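Local coordinates for protein zinc chaperone AztD (Citrobacter koseri, PDB 6CMK) that acts as a periplasmic zinc chaperone, binding zinc ions and passing one of them directly to the solute-binding protein AztC of a zinc transport system, at residues B[219-224]-B[267-272]; B[261-266]-B[301-306]; B[115-120]-B[145-150]. One frame throughout, in Å; residues are numbered along the deposited sequence.

In the fold
The chain folds into a beta propeller built from eight antiparallel sheets, and all three contacts are seams between neighbouring sheets. Contact 3 comes first in the sequence, joining strand 113-120 to strand 143-148 of the next sheet. Contacts 1 and 2 follow and interleave, because both reach the sheet that contains strands 262-264 and 271-274. Contact 1 ties it to the sheet before it and contact 2 to the sheet after. Their centres are about 10 Å apart, and a hydrogen bond from Ser221 OG to Gly265 O (2.8 Å) connects them. The centre of contact 3 is about 25 Å from each of theirs; it seals a different seam of the ring and touches neither.

Contact 1. Residues B[219-224]-B[267-272]; sequences AGSGDT and GMQYFI
Ser221 and Gln269 are the closest CA pair across the two segments, 5.3 Å apart. Residues 219-224 carry the end of one strand, a type II' turn from Ser221 to Thr224 and the start of the next strand; Gly222 takes the second place of the turn with a positive phi. Residues 268-272 run past this hairpin in extended form and enter strand 271-274. No bond joins backbone to backbone across the gap; a serine and a glutamine side chain do the linking. Gln269 sends NE2 into the turn, where it bonds almost straight to Ser221 O (3.0 Å, N-H...O 171°), with the acceptor in the amide plane. Thr224 N reaches the same oxygen from the opposite face of the carbonyl plane. The second contact of NE2 is Asp223 OD1 at 2.9 Å, met on the anti side but tilted out of the plane of a carboxylate turned 65° from the amide. Thr224 OG1 approaches that oxygen from its other face, and both grips should limit rotation of the carboxylate; a water also bridges Asp223 OD1 and Gln269 OE1. This is a seam between adjacent sheets of the propeller: the hairpin begins one sheet, while Phe271 belongs to the second strand of the next. With OG anti to the backbone N (chi1 -176°), Ser221 accepts from Tyr270 N at 3.1 Å and donates to Gly265 O, so its buried hydroxyl is used both ways. Beside it the Phe271 ring packs against the hairpin strands. Its CZ presents the ring edge to Thr224 O at 3.5 Å, while CE1 is approached obliquely by Ser221 CB (3.6 Å) and Ala219 O (3.4 Å). Leu235 also packs on this ring; Leu296 and Pro297 of the second subunit touch Asp223 and Gln269 respectively.

Contact 2. Residues B[261-266]-B[301-306]; sequences TLIGGK and VHFVVD
Ile263 lays its CD1 methyl over one face of the Phe303 ring, 4.1 Å from the centroid and 26° off the normal, a CH-pi contact. Its CG2 branch sits closer to the rim, 3.7 Å from Phe303 CE1. Ile263 CG1 and Phe303 CG each lie between their own backbone N and carbonyl carbon (chi1 56° for Ile263), which brings isoleucine and ring together across the gap between strands. At the ring's edge, in its plane, Thr261 O stands 3.8 Å from Phe303 CZ. Further along, Val305 slides past Ile263 in the opposite direction, with its CG1 3.8 Å from Ile263 CD1. The two methyls of Val305 straddle Gly264 O, each at 3.5 Å, so this carbonyl is met by hydrocarbon from the facing strand. No direct hydrogen bond crosses the contact. At its far end a water bridges the backbones instead, accepting from Lys266 N and donating to Asp306 O. Ile272 packs on both Ile263 and Phe303, and Arg300 makes a cation-pi contact with Phe303. Strands 262-264 and 301-305 run nearly parallel (18°) with axes 6.7 Å apart. They are the first strands of successive sheets, joined through side chains rather than backbone bonds, as in the inner ring of a beta propeller.

Contact 3. Residues B[115-120]-B[145-150]; sequences LPLELT and QILGES
Leu117 is the first residue of 115-120 to meet the other segment: its CD2 reaches Leu147 CD1 tip to tip at 3.6 Å. Its CG stands opposite the backbone N (chi1 175°), which puts CD2 against Leu147, and Val152 of the short helix 149-153 packs against both leucines. Leu119 follows on the same side of its strand. Its CD1 lies 4.0 Å from Leu147 CD2 where the two side chains cross, while its CB passes alongside Gln145 OE1. Phe138 and Ile159 border this apolar patch. At Thr120 the contact turns polar: Gln145, extended beyond CG, gives NE2 to Thr120 O at 3.0 Å, from 39° above the carbonyl plane. A water accepts from Thr120 N (2.9 Å) and donates to Gln145 OE1. The strands run antiparallel (167°) with axes 9.7 Å apart, too far for backbone pairing, and belong to successive sheets of the propeller. The leucines therefore supply the apolar part of this seam. At its border the Gln145 amide is engaged at both ends, NE2 directly by Thr120 O and OE1 through the water shared with Thr120 N, which should fix the amide's rotation.

Contact 1. Residues B[219-224]-B[267-272]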
loop_
_atom_site.group_PDB
_atom_site.type_symbol
_atom_site.label_atom_id
_atom_site.label_comp_id
_atom_site.label_asym_id
_atom_site.label_seq_id
_atom_site.Cartn_x
_atom_site.Cartn_y
_atom_site.Cartn_z
ATOM N N ALA B 219 -15.751 -9.620 -6.429
ATOM C CA ALA B 219 -15.037 -8.475 -5.885
ATOM C C ALA B 219 -13.835 -8.976 -5.111
ATOM O O ALA B 219 -13.814 -10.111 -4.641
ATOM C CB ALA B 219 -15.913 -7.632 -4.958
ATOM N N GLY B 220 -12.856 -8.093 -4.938
ATOM C CA GLY B 220 -11.690 -8.377 -4.130
ATOM C C GLY B 220 -11.641 -7.499 -2.895
ATOM O O GLY B 220 -12.104 -6.361 -2.910
ATOM N N SER B 221 -11.060 -8.034 -1.827
ATOM C CA SER B 221 -10.828 -7.251 -0.617
ATOM C C SER B 221 -9.523 -7.749 -0.009
ATOM O O SER B 221 -9.468 -8.859 0.527
ATOM C CB SER B 221 -11.987 -7.390 0.361
ATOM O OG SER B 221 -11.797 -6.541 1.496
ATOM N N GLY B 222 -8.488 -6.924 -0.083
ATOM C CA GLY B 222 -7.184 -7.386 0.371
ATOM C C GLY B 222 -6.778 -8.628 -0.386
ATOM O O GLY B 222 -6.941 -8.716 -1.607
ATOM N N ASP B 223 -6.250 -9.616 0.341
ATOM C CA ASP B 223 -5.723 -10.820 -0.293
ATOM C C ASP B 223 -6.796 -11.851 -0.640
ATOM O O ASP B 223 -6.447 -12.952 -1.092
ATOM C CB ASP B 223 -4.658 -11.458 0.606
ATOM C CG ASP B 223 -5.232 -12.192 1.807
ATOM O OD1 ASP B 223 -6.424 -12.037 2.166
ATOM O OD2 ASP B 223 -4.449 -12.954 2.411
ATOM N N THR B 224 -8.078 -11.520 -0.494
ATOM C CA THR B 224 -9.164 -12.474 -0.687
ATOM C C THR B 224 -10.080 -11.986 -1.798
ATOM O O THR B 224 -10.461 -10.814 -1.827
ATOM C CB THR B 224 -9.952 -12.673 0.615
ATOM O OG1 THR B 224 -9.059 -13.175 1.614
ATOM C CG2 THR B 224 -11.092 -13.679 0.424
ATOM N N GLY B 267 -9.497 -0.738 2.932
ATOM C CA GLY B 267 -8.600 -0.663 4.069
ATOM C C GLY B 267 -8.857 -1.700 5.131
ATOM O O GLY B 267 -8.035 -1.916 6.021
ATOM N N MET B 268 -9.997 -2.361 5.027
ATOM C CA MET B 268 -10.445 -3.395 5.936
ATOM C C MET B 268 -10.998 -4.503 5.051
ATOM O O MET B 268 -11.539 -4.216 3.983
ATOM C CB MET B 268 -11.504 -2.793 6.876
ATOM C CG MET B 268 -12.168 -3.686 7.890
ATOM S SD MET B 268 -13.133 -2.601 8.984
ATOM C CE MET B 268 -14.673 -2.431 8.094
ATOM N N GLN B 269 -10.832 -5.765 5.459
ATOM C CA GLN B 269 -11.290 -6.886 4.635
ATOM C C GLN B 269 -12.744 -7.218 4.939
ATOM O O GLN B 269 -13.066 -7.693 6.035
ATOM C CB GLN B 269 -10.413 -8.117 4.832
ATOM C CG GLN B 269 -9.062 -7.961 4.188
ATOM C CD GLN B 269 -8.282 -9.257 4.172
ATOM O OE1 GLN B 269 -7.703 -9.658 5.177
ATOM N NE2 GLN B 269 -8.297 -9.938 3.031
ATOM N N TYR B 270 -13.616 -6.993 3.952
ATOM C CA TYR B 270 -15.013 -7.394 4.028
ATOM C C TYR B 270 -15.592 -7.341 2.624
ATOM O O TYR B 270 -15.020 -6.732 1.720
ATOM C CB TYR B 270 -15.830 -6.489 4.969
ATOM C CG TYR B 270 -15.997 -5.066 4.479
ATOM C CD1 TYR B 270 -15.081 -4.071 4.814
ATOM C CD2 TYR B 270 -17.075 -4.711 3.681
ATOM C CE1 TYR B 270 -15.243 -2.765 4.371
ATOM C CE2 TYR B 270 -17.236 -3.420 3.231
ATOM C CZ TYR B 270 -16.331 -2.449 3.582
ATOM O OH TYR B 270 -16.501 -1.174 3.124
ATOM N N PHE B 271 -16.767 -7.954 2.468
ATOM C CA PHE B 271 -17.541 -7.828 1.250
ATOM C C PHE B 271 -18.936 -7.344 1.597
ATOM O O PHE B 271 -19.456 -7.621 2.679
ATOM C CB PHE B 271 -17.602 -9.158 0.495
ATOM C CG PHE B 271 -16.260 -9.657 0.092
ATOM C CD1 PHE B 271 -15.627 -9.123 -1.008
ATOM C CD2 PHE B 271 -15.613 -10.628 0.838
ATOM C CE1 PHE B 271 -14.367 -9.549 -1.370
ATOM C CE2 PHE B 271 -14.356 -11.067 0.479
ATOM C CZ PHE B 271 -13.729 -10.528 -0.624
ATOM N N ILE B 272 -19.523 -6.583 0.680
ATOM C CA ILE B 272 -20.942 -6.265 0.732
ATOM C C ILE B 272 -21.575 -6.825 -0.528
ATOM O O ILE B 272 -21.057 -6.628 -1.635
ATOM C CB ILE B 272 -21.191 -4.757 0.861
ATOM C CG1 ILE B 272 -20.600 -4.239 2.175
ATOM C CG2 ILE B 272 -22.702 -4.463 0.826
ATOM C CD1 ILE B 272 -20.685 -2.743 2.325
HETATM O O HOH W 1 -6.950 -12.055 5.370
#

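Contact 2. Residues B[261-266]-B[301-306]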
loop_
_atom_site.group_PDB
_atom_site.type_symbol
_atom_site.label_atom_id
_atom_site.label_comp_id
_atom_site.label_asym_id
_atom_site.label_seq_id
_atom_site.Cartn_x
_atom_site.Cartn_y
_atom_site.Cartn_z
ATOM N N THR B 261 -24.183 -9.475 -6.841
ATOM C CA THR B 261 -23.277 -8.360 -7.081
ATOM C C THR B 261 -22.517 -8.093 -5.794
ATOM O O THR B 261 -23.126 -8.089 -4.724
ATOM C CB THR B 261 -24.038 -7.090 -7.496
ATOM O OG1 THR B 261 -25.027 -7.420 -8.476
ATOM C CG2 THR B 261 -23.085 -6.046 -8.068
ATOM N N LEU B 262 -21.201 -7.875 -5.903
ATOM C CA LEU B 262 -20.333 -7.696 -4.745
ATOM C C LEU B 262 -19.448 -6.465 -4.881
ATOM O O LEU B 262 -19.047 -6.078 -5.982
ATOM C CB LEU B 262 -19.404 -8.890 -4.537
ATOM C CG LEU B 262 -20.015 -10.203 -4.096
ATOM C CD1 LEU B 262 -19.067 -11.341 -4.448
ATOM C CD2 LEU B 262 -20.327 -10.175 -2.616
ATOM N N ILE B 263 -19.109 -5.884 -3.727
ATOM C CA ILE B 263 -18.022 -4.924 -3.592
ATOM C C ILE B 263 -17.166 -5.359 -2.404
ATOM O O ILE B 263 -17.610 -6.104 -1.524
ATOM C CB ILE B 263 -18.515 -3.472 -3.397
ATOM C CG1 ILE B 263 -19.457 -3.384 -2.196
ATOM C CG2 ILE B 263 -19.202 -2.961 -4.666
ATOM C CD1 ILE B 263 -19.871 -1.969 -1.850
ATOM N N GLY B 264 -15.917 -4.913 -2.409
ATOM C CA GLY B 264 -14.944 -5.314 -1.396
ATOM C C GLY B 264 -14.297 -4.132 -0.702
ATOM O O GLY B 264 -13.931 -3.145 -1.345
ATOM N N GLY B 265 -14.140 -4.254 0.613
ATOM C CA GLY B 265 -13.479 -3.212 1.380
ATOM C C GLY B 265 -12.035 -3.020 0.956
ATOM O O GLY B 265 -11.360 -3.950 0.516
ATOM N N LYS B 266 -11.549 -1.790 1.100
ATOM C CA LYS B 266 -10.170 -1.501 0.707
ATOM C C LYS B 266 -9.200 -1.495 1.880
ATOM O O LYS B 266 -8.173 -2.184 1.834
ATOM C CB LYS B 266 -10.095 -0.166 -0.038
ATOM C CG LYS B 266 -10.244 -0.315 -1.542
ATOM C CD LYS B 266 -8.967 0.054 -2.292
ATOM C CE LYS B 266 -7.788 -0.849 -1.935
ATOM N NZ LYS B 266 -6.890 -1.077 -3.107
ATOM N N VAL B 301 -29.869 1.020 -5.752
ATOM C CA VAL B 301 -29.423 1.453 -7.072
ATOM C C VAL B 301 -27.944 1.149 -7.292
ATOM O O VAL B 301 -27.552 0.686 -8.365
ATOM C CB VAL B 301 -29.704 2.963 -7.253
ATOM C CG1 VAL B 301 -29.073 3.491 -8.551
ATOM C CG2 VAL B 301 -31.213 3.246 -7.234
ATOM N N HIS B 302 -27.112 1.415 -6.288
ATOM C CA HIS B 302 -25.667 1.274 -6.429
ATOM C C HIS B 302 -25.034 1.231 -5.044
ATOM O O HIS B 302 -25.616 1.714 -4.076
ATOM C CB HIS B 302 -25.089 2.440 -7.244
ATOM C CG HIS B 302 -23.673 2.234 -7.680
ATOM N ND1 HIS B 302 -22.689 3.181 -7.489
ATOM C CD2 HIS B 302 -23.076 1.182 -8.291
ATOM C CE1 HIS B 302 -21.547 2.725 -7.982
ATOM N NE2 HIS B 302 -21.758 1.514 -8.473
ATOM N N PHE B 303 -23.846 0.636 -4.945
ATOM C CA PHE B 303 -23.083 0.790 -3.716
ATOM C C PHE B 303 -21.588 0.793 -4.021
ATOM O O PHE B 303 -21.142 0.319 -5.070
ATOM C CB PHE B 303 -23.460 -0.261 -2.641
ATOM C CG PHE B 303 -23.469 -1.727 -3.082
ATOM C CD1 PHE B 303 -22.839 -2.187 -4.226
ATOM C CD2 PHE B 303 -24.154 -2.646 -2.290
ATOM C CE1 PHE B 303 -22.880 -3.541 -4.561
ATOM C CE2 PHE B 303 -24.205 -3.985 -2.614
ATOM C CZ PHE B 303 -23.565 -4.438 -3.749
ATOM N N VAL B 304 -20.829 1.407 -3.105
ATOM C CA VAL B 304 -19.369 1.471 -3.192
ATOM C C VAL B 304 -18.817 1.530 -1.778
ATOM O O VAL B 304 -19.504 1.942 -0.838
ATOM C CB VAL B 304 -18.833 2.696 -3.981
ATOM C CG1 VAL B 304 -19.397 2.779 -5.400
ATOM C CG2 VAL B 304 -19.101 4.008 -3.220
ATOM N N VAL B 305 -17.542 1.148 -1.626
ATOM C CA VAL B 305 -16.879 1.288 -0.339
ATOM C C VAL B 305 -16.168 2.636 -0.287
ATOM O O VAL B 305 -15.880 3.270 -1.305
ATOM C CB VAL B 305 -15.891 0.128 -0.045
ATOM C CG1 VAL B 305 -16.585 -1.226 -0.198
ATOM C CG2 VAL B 305 -14.637 0.213 -0.922
ATOM N N ASP B 306 -15.894 3.097 0.926
ATOM C CA ASP B 306 -15.066 4.278 1.107
ATOM C C ASP B 306 -13.627 3.802 1.250
ATOM O O ASP B 306 -13.314 3.107 2.229
ATOM C CB ASP B 306 -15.498 5.072 2.329
ATOM C CG ASP B 306 -14.839 6.450 2.402
ATOM O OD1 ASP B 306 -13.618 6.561 2.139
ATOM O OD2 ASP B 306 -15.544 7.424 2.747
HETATM O O HOH W 2 -12.749 0.476 2.473
#

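Contact 3. Residues B[115-120]-B[145-150]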
loop_
_atom_site.group_PDB
_atom_site.type_symbol
_atom_site.label_atom_id
_atom_site.label_comp_id
_atom_site.label_asym_id
_atom_site.label_seq_id
_atom_site.Cartn_x
_atom_site.Cartn_y
_atom_site.Cartn_z
ATOM N N LEU B 115 -4.526 5.317 -24.087
ATOM C CA LEU B 115 -3.406 4.468 -24.441
ATOM C C LEU B 115 -3.716 3.690 -25.707
ATOM O O LEU B 115 -4.881 3.557 -26.105
ATOM C CB LEU B 115 -3.092 3.514 -23.299
ATOM C CG LEU B 115 -2.441 4.171 -22.081
ATOM C CD1 LEU B 115 -2.477 3.226 -20.897
ATOM C CD2 LEU B 115 -1.010 4.621 -22.377
ATOM N N PRO B 116 -2.682 3.187 -26.391
ATOM C CA PRO B 116 -2.932 2.403 -27.610
ATOM C C PRO B 116 -3.527 1.033 -27.339
ATOM O O PRO B 116 -4.101 0.439 -28.263
ATOM C CB PRO B 116 -1.540 2.292 -28.251
ATOM C CG PRO B 116 -0.585 2.457 -27.116
ATOM C CD PRO B 116 -1.243 3.421 -26.165
ATOM N N LEU B 117 -3.405 0.510 -26.120
ATOM C CA LEU B 117 -3.934 -0.814 -25.825
ATOM C C LEU B 117 -5.445 -0.834 -25.981
ATOM O O LEU B 117 -6.163 -0.093 -25.295
ATOM C CB LEU B 117 -3.563 -1.256 -24.410
ATOM C CG LEU B 117 -4.203 -2.598 -24.019
ATOM C CD1 LEU B 117 -3.532 -3.727 -24.765
ATOM C CD2 LEU B 117 -4.091 -2.859 -22.546
ATOM N N GLU B 118 -5.916 -1.713 -26.858
ATOM C CA GLU B 118 -7.319 -2.082 -26.950
ATOM C C GLU B 118 -7.422 -3.594 -26.858
ATOM O O GLU B 118 -6.587 -4.314 -27.412
ATOM C CB GLU B 118 -7.956 -1.629 -28.261
ATOM C CG GLU B 118 -8.089 -0.138 -28.446
ATOM C CD GLU B 118 -8.859 0.195 -29.712
ATOM O OE1 GLU B 118 -9.071 -0.722 -30.532
ATOM O OE2 GLU B 118 -9.258 1.363 -29.882
ATOM N N LEU B 119 -8.445 -4.068 -26.162
ATOM C CA LEU B 119 -8.796 -5.480 -26.130
ATOM C C LEU B 119 -10.072 -5.661 -26.932
ATOM O O LEU B 119 -11.077 -5.005 -26.647
ATOM C CB LEU B 119 -9.014 -5.967 -24.697
ATOM C CG LEU B 119 -7.946 -5.566 -23.681
ATOM C CD1 LEU B 119 -8.339 -6.045 -22.296
ATOM C CD2 LEU B 119 -6.600 -6.134 -24.104
ATOM N N THR B 120 -10.045 -6.560 -27.911
ATOM C CA THR B 120 -11.194 -6.753 -28.780
ATOM C C THR B 120 -11.719 -8.175 -28.689
ATOM O O THR B 120 -10.956 -9.134 -28.522
ATOM C CB THR B 120 -10.857 -6.418 -30.231
ATOM O OG1 THR B 120 -9.847 -7.314 -30.707
ATOM C CG2 THR B 120 -10.355 -4.989 -30.324
ATOM N N GLN B 145 -8.946 -12.860 -21.724
ATOM C CA GLN B 145 -7.670 -12.246 -22.072
ATOM C C GLN B 145 -6.967 -11.791 -20.804
ATOM O O GLN B 145 -7.530 -11.028 -20.019
ATOM C CB GLN B 145 -7.872 -11.085 -23.036
ATOM C CG GLN B 145 -8.440 -11.551 -24.366
ATOM C CD GLN B 145 -8.615 -10.435 -25.372
ATOM O OE1 GLN B 145 -7.952 -9.401 -25.306
ATOM N NE2 GLN B 145 -9.509 -10.647 -26.318
ATOM N N ILE B 146 -5.752 -12.284 -20.596
ATOM C CA ILE B 146 -4.958 -11.957 -19.415
ATOM C C ILE B 146 -3.753 -11.138 -19.856
ATOM O O ILE B 146 -3.099 -11.456 -20.854
ATOM C CB ILE B 146 -4.535 -13.230 -18.649
ATOM C CG1 ILE B 146 -5.719 -13.803 -17.859
ATOM C CG2 ILE B 146 -3.429 -12.936 -17.643
ATOM C CD1 ILE B 146 -6.742 -14.531 -18.694
ATOM N N LEU B 147 -3.455 -10.085 -19.103
ATOM C CA LEU B 147 -2.359 -9.191 -19.436
ATOM C C LEU B 147 -1.899 -8.513 -18.155
ATOM O O LEU B 147 -2.331 -8.868 -17.056
ATOM C CB LEU B 147 -2.775 -8.182 -20.502
ATOM C CG LEU B 147 -4.012 -7.339 -20.210
ATOM C CD1 LEU B 147 -3.853 -6.031 -20.930
ATOM C CD2 LEU B 147 -5.296 -8.042 -20.655
ATOM N N GLY B 148 -0.986 -7.556 -18.301
ATOM C CA GLY B 148 -0.402 -6.886 -17.157
ATOM C C GLY B 148 -0.348 -5.385 -17.347
ATOM O O GLY B 148 -0.123 -4.890 -18.444
ATOM N N GLU B 149 -0.533 -4.668 -16.233
ATOM C CA GLU B 149 -0.605 -3.208 -16.245
ATOM C C GLU B 149 0.727 -2.559 -16.600
ATOM O O GLU B 149 0.753 -1.519 -17.267
ATOM C CB GLU B 149 -1.064 -2.685 -14.877
ATOM C CG GLU B 149 -1.201 -1.159 -14.846
ATOM C CD GLU B 149 -1.680 -0.605 -13.511
ATOM O OE1 GLU B 149 -1.180 -1.062 -12.464
ATOM O OE2 GLU B 149 -2.545 0.308 -13.512
ATOM N N SER B 150 1.841 -3.121 -16.126
ATOM C CA SER B 150 3.134 -2.514 -16.417
ATOM C C SER B 150 3.388 -2.489 -17.917
ATOM O O SER B 150 3.806 -1.466 -18.474
ATOM C CB SER B 150 4.242 -3.265 -15.680
ATOM O OG SER B 150 5.522 -2.785 -16.063
HETATM O O HOH W 3 -7.586 -8.141 -27.753
#